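Local coordinates for glutathione transferase (Lolium rigidum, PDB 6ZB6), which probably conjugates glutathione to electrophilic xenobiotics such as herbicides, as a phi class transferase, and here binds S-(p-nitrobenzyl)glutathione, at residues A[19-24]-A[74-79]. Numbering follows the deposited sequence.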
ATOM      1  N   LEU A  19      -1.246   5.989  -5.951  1.00 21.75           N
ATOM      2  CA  LEU A  19      -0.709   5.953  -7.307  1.00 21.80           C
ATOM      3  C   LEU A  19      -0.976   4.606  -7.969  1.00 20.95           C
ATOM      4  O   LEU A  19      -1.262   4.548  -9.169  1.00 19.50           O
ATOM      5  CB  LEU A  19       0.789   6.270  -7.294  1.00 18.04           C
ATOM      6  CG  LEU A  19       1.212   7.575  -6.613  1.00 26.68           C
ATOM      7  CD1 LEU A  19       2.699   7.875  -6.839  1.00 23.85           C
ATOM      8  CD2 LEU A  19       0.336   8.755  -7.054  1.00 26.26           C
ATOM      9  N   VAL A  20      -0.899   3.515  -7.202  1.00 23.24           N
ATOM     10  CA  VAL A  20      -1.230   2.200  -7.746  1.00 20.03           C
ATOM     11  C   VAL A  20      -2.646   2.200  -8.318  1.00 22.04           C
ATOM     12  O   VAL A  20      -2.875   1.777  -9.457  1.00 20.60           O
ATOM     13  CB  VAL A  20      -1.050   1.108  -6.676  1.00 21.98           C
ATOM     14  CG1 VAL A  20      -1.732  -0.182  -7.136  1.00 20.72           C
ATOM     15  CG2 VAL A  20       0.464   0.847  -6.414  1.00 21.78           C
ATOM     16  N   PHE A  21      -3.621   2.679  -7.545  1.00 21.76           N
ATOM     17  CA  PHE A  21      -4.987   2.602  -8.050  1.00 23.19           C
ATOM     18  C   PHE A  21      -5.223   3.580  -9.193  1.00 22.16           C
ATOM     19  O   PHE A  21      -5.963   3.257 -10.131  1.00 22.91           O
ATOM     20  CB  PHE A  21      -5.968   2.782  -6.898  1.00 21.60           C
ATOM     21  CG  PHE A  21      -5.896   1.654  -5.915  1.00 21.31           C
ATOM     22  CD1 PHE A  21      -6.256   0.370  -6.304  1.00 18.23           C
ATOM     23  CD2 PHE A  21      -5.388   1.852  -4.634  1.00 18.50           C
ATOM     24  CE1 PHE A  21      -6.166  -0.692  -5.418  1.00 24.73           C
ATOM     25  CE2 PHE A  21      -5.290   0.783  -3.734  1.00 19.93           C
ATOM     26  CZ  PHE A  21      -5.677  -0.485  -4.123  1.00 17.99           C
ATOM     27  N   LEU A  22      -4.566   4.746  -9.173  1.00 21.71           N
ATOM     28  CA  LEU A  22      -4.617   5.626 -10.334  1.00 20.62           C
ATOM     29  C   LEU A  22      -4.103   4.920 -11.579  1.00 25.17           C
ATOM     30  O   LEU A  22      -4.682   5.047 -12.661  1.00 25.99           O
ATOM     31  CB  LEU A  22      -3.814   6.899 -10.072  1.00 23.98           C
ATOM     32  CG  LEU A  22      -4.502   7.960  -9.198  1.00 21.95           C
ATOM     33  CD1 LEU A  22      -3.481   8.960  -8.658  1.00 20.00           C
ATOM     34  CD2 LEU A  22      -5.633   8.666  -9.975  1.00 22.99           C
ATOM     35  N   GLU A  23      -3.010   4.166 -11.452  1.00 21.92           N
ATOM     36  CA  GLU A  23      -2.474   3.486 -12.621  1.00 19.90           C
ATOM     37  C   GLU A  23      -3.366   2.331 -13.042  1.00 21.48           C
ATOM     38  O   GLU A  23      -3.462   2.034 -14.235  1.00 24.64           O
ATOM     39  CB  GLU A  23      -1.053   2.993 -12.339  1.00 15.87           C
ATOM     40  CG  GLU A  23      -0.030   4.104 -12.333  1.00 24.03           C
ATOM     41  CD  GLU A  23       0.227   4.663 -13.714  1.00 27.76           C
ATOM     42  OE1 GLU A  23      -0.021   3.945 -14.708  1.00 33.03           O
ATOM     43  OE2 GLU A  23       0.681   5.826 -13.806  1.00 35.11           O
ATOM     44  N   GLU A  24      -4.027   1.672 -12.085  1.00 19.00           N
ATOM     45  CA  GLU A  24      -4.881   0.542 -12.431  1.00 21.39           C
ATOM     46  C   GLU A  24      -6.029   0.968 -13.341  1.00 29.35           C
ATOM     47  O   GLU A  24      -6.429   0.216 -14.237  1.00 26.59           O
ATOM     48  CB  GLU A  24      -5.419  -0.129 -11.163  1.00 20.07           C
ATOM     49  CG  GLU A  24      -4.379  -1.017 -10.443  1.00 25.32           C
ATOM     50  CD  GLU A  24      -4.128  -2.369 -11.121  1.00 30.82           C
ATOM     51  OE1 GLU A  24      -4.953  -2.816 -11.945  1.00 31.43           O
ATOM     52  OE2 GLU A  24      -3.098  -3.008 -10.813  1.00 26.93           O
ATOM     53  N   TYR A  74     -12.256   6.638  -3.975  1.00 19.75           N
ATOM     54  CA  TYR A  74     -12.814   7.697  -4.814  1.00 15.96           C
ATOM     55  C   TYR A  74     -12.279   7.598  -6.239  1.00 22.63           C
ATOM     56  O   TYR A  74     -13.027   7.758  -7.210  1.00 19.52           O
ATOM     57  CB  TYR A  74     -12.486   9.065  -4.218  1.00 21.34           C
ATOM     58  CG  TYR A  74     -12.861  10.222  -5.117  1.00 22.84           C
ATOM     59  CD1 TYR A  74     -14.155  10.745  -5.099  1.00 22.67           C
ATOM     60  CD2 TYR A  74     -11.933  10.789  -5.986  1.00 23.05           C
ATOM     61  CE1 TYR A  74     -14.507  11.795  -5.920  1.00 20.94           C
ATOM     62  CE2 TYR A  74     -12.282  11.850  -6.817  1.00 20.67           C
ATOM     63  CZ  TYR A  74     -13.567  12.351  -6.768  1.00 26.47           C
ATOM     64  OH  TYR A  74     -13.924  13.400  -7.580  1.00 27.97           O
ATOM     65  N   VAL A  75     -10.980   7.339  -6.379  1.00 20.81           N
ATOM     66  CA  VAL A  75     -10.390   7.164  -7.708  1.00 20.97           C
ATOM     67  C   VAL A  75     -11.045   5.998  -8.438  1.00 15.46           C
ATOM     68  O   VAL A  75     -11.432   6.110  -9.611  1.00 23.47           O
ATOM     69  CB  VAL A  75      -8.868   6.965  -7.591  1.00 19.46           C
ATOM     70  CG1 VAL A  75      -8.322   6.337  -8.871  1.00 22.78           C
ATOM     71  CG2 VAL A  75      -8.192   8.292  -7.296  1.00 22.73           C
ATOM     72  N   LEU A  76     -11.172   4.856  -7.760  1.00 18.17           N
ATOM     73  CA  LEU A  76     -11.723   3.666  -8.403  1.00 19.45           C
ATOM     74  C   LEU A  76     -13.159   3.885  -8.856  1.00 29.39           C
ATOM     75  O   LEU A  76     -13.564   3.395  -9.921  1.00 24.96           O
ATOM     76  CB  LEU A  76     -11.642   2.483  -7.448  1.00 24.42           C
ATOM     77  CG  LEU A  76     -10.194   2.048  -7.165  1.00 23.98           C
ATOM     78  CD1 LEU A  76     -10.173   0.981  -6.095  1.00 20.99           C
ATOM     79  CD2 LEU A  76      -9.494   1.593  -8.440  1.00 26.29           C
ATOM     80  N   ARG A  77     -13.944   4.618  -8.061  1.00 23.80           N
ATOM     81  CA  ARG A  77     -15.331   4.874  -8.431  1.00 23.62           C
ATOM     82  C   ARG A  77     -15.430   5.914  -9.533  1.00 25.60           C
ATOM     83  O   ARG A  77     -16.179   5.728 -10.503  1.00 28.50           O
ATOM     84  CB  ARG A  77     -16.123   5.316  -7.198  1.00 28.26           C
ATOM     85  CG  ARG A  77     -16.352   4.206  -6.190  1.00 25.01           C
ATOM     86  CD  ARG A  77     -16.828   4.766  -4.851  1.00 24.80           C
ATOM     87  NE  ARG A  77     -16.875   3.701  -3.857  1.00 28.47           N
ATOM     88  CZ  ARG A  77     -16.712   3.877  -2.549  1.00 29.67           C
ATOM     89  NH1 ARG A  77     -16.510   5.096  -2.060  1.00 23.02           N
ATOM     90  NH2 ARG A  77     -16.761   2.829  -1.731  1.00 27.98           N
ATOM     91  N   LYS A  78     -14.679   7.009  -9.409  1.00 26.58           N
ATOM     92  CA  LYS A  78     -14.740   8.061 -10.421  1.00 26.77           C
ATOM     93  C   LYS A  78     -14.381   7.520 -11.796  1.00 31.13           C
ATOM     94  O   LYS A  78     -15.074   7.789 -12.783  1.00 28.80           O
ATOM     95  CB  LYS A  78     -13.808   9.214 -10.043  1.00 29.37           C
ATOM     96  CG  LYS A  78     -13.861  10.381 -11.035  1.00 33.20           C
ATOM     97  CD  LYS A  78     -12.787  11.407 -10.750  1.00 37.13           C
ATOM     98  CE  LYS A  78     -12.961  12.624 -11.638  1.00 43.30           C
ATOM     99  NZ  LYS A  78     -11.676  13.330 -11.795  1.00 48.25           N
ATOM    100  N   TYR A  79     -13.313   6.723 -11.881  1.00 23.90           N
ATOM    101  CA  TYR A  79     -12.815   6.251 -13.164  1.00 29.33           C
ATOM    102  C   TYR A  79     -13.285   4.846 -13.500  1.00 33.16           C
ATOM    103  O   TYR A  79     -12.685   4.202 -14.361  1.00 42.33           O
ATOM    104  CB  TYR A  79     -11.287   6.322 -13.192  1.00 25.68           C
ATOM    105  CG  TYR A  79     -10.783   7.740 -13.073  1.00 28.67           C
ATOM    106  CD1 TYR A  79     -10.821   8.606 -14.159  1.00 32.75           C
ATOM    107  CD2 TYR A  79     -10.287   8.217 -11.869  1.00 25.14           C
ATOM    108  CE1 TYR A  79     -10.367   9.908 -14.046  1.00 38.99           C
ATOM    109  CE2 TYR A  79      -9.831   9.510 -11.747  1.00 33.39           C
ATOM    110  CZ  TYR A  79      -9.871  10.351 -12.833  1.00 42.07           C
ATOM    111  OH  TYR A  79      -9.419  11.643 -12.694  1.00 47.26           O
TER
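Val75 and Leu76 of helix 68-78 pack against Leu22 and Phe21 of helix 13-24, two helices of the thioredoxin-like N-terminal domain of this glutathione transferase. The segments run nearly parallel, with axes 10° apart and 9.3 Å from each other at closest approach. All four side chains are buried, and the contact is carried by apolar side chains.

Val75 comes first along segment 74-79 and points at the other helix. CD2 of Leu22 sits equally far, 3.7 Å, from Val75 CG1 and CG2. The two side chains meet at about a right angle. Val75 CG1 stands anti to its own backbone N (chi1 161°), which puts this methyl close to the backbone of helix 13-24 as well, 4.0 Å from Leu22 CA and 4.1 Å from Phe21 O. Leu22 also touches Val4 and Val6 of strand 4-7, so it joins the helix pair to the sheet.

Leu76 follows. Its CA-CB bond does not aim at helix 13-24, but the branched end turns in toward Phe21. Leu76 CD2 rests 4.0 Å from Phe21 CB, at the root of the aromatic side chain. The other methyl, CD1, approaches the Phe21 ring obliquely, 4.0 Å from Phe21 CD1. The Phe21 ring also meets the ring of Phe167, with planes at about 45°, and this links the packing to the C-terminal domain.

Lys78, near the helix end, forms a salt bridge with Asp60 through NZ. Beyond the helix end, Tyr79 turns its CB toward helix 13-24 but makes no close contact with segment 19-24; its side chain touches Val25 and Ala27. Lys78 CG lies over the centre of the Tyr79 ring, and Lys78 NZ donates to Tyr79 OH at 3.0 Å.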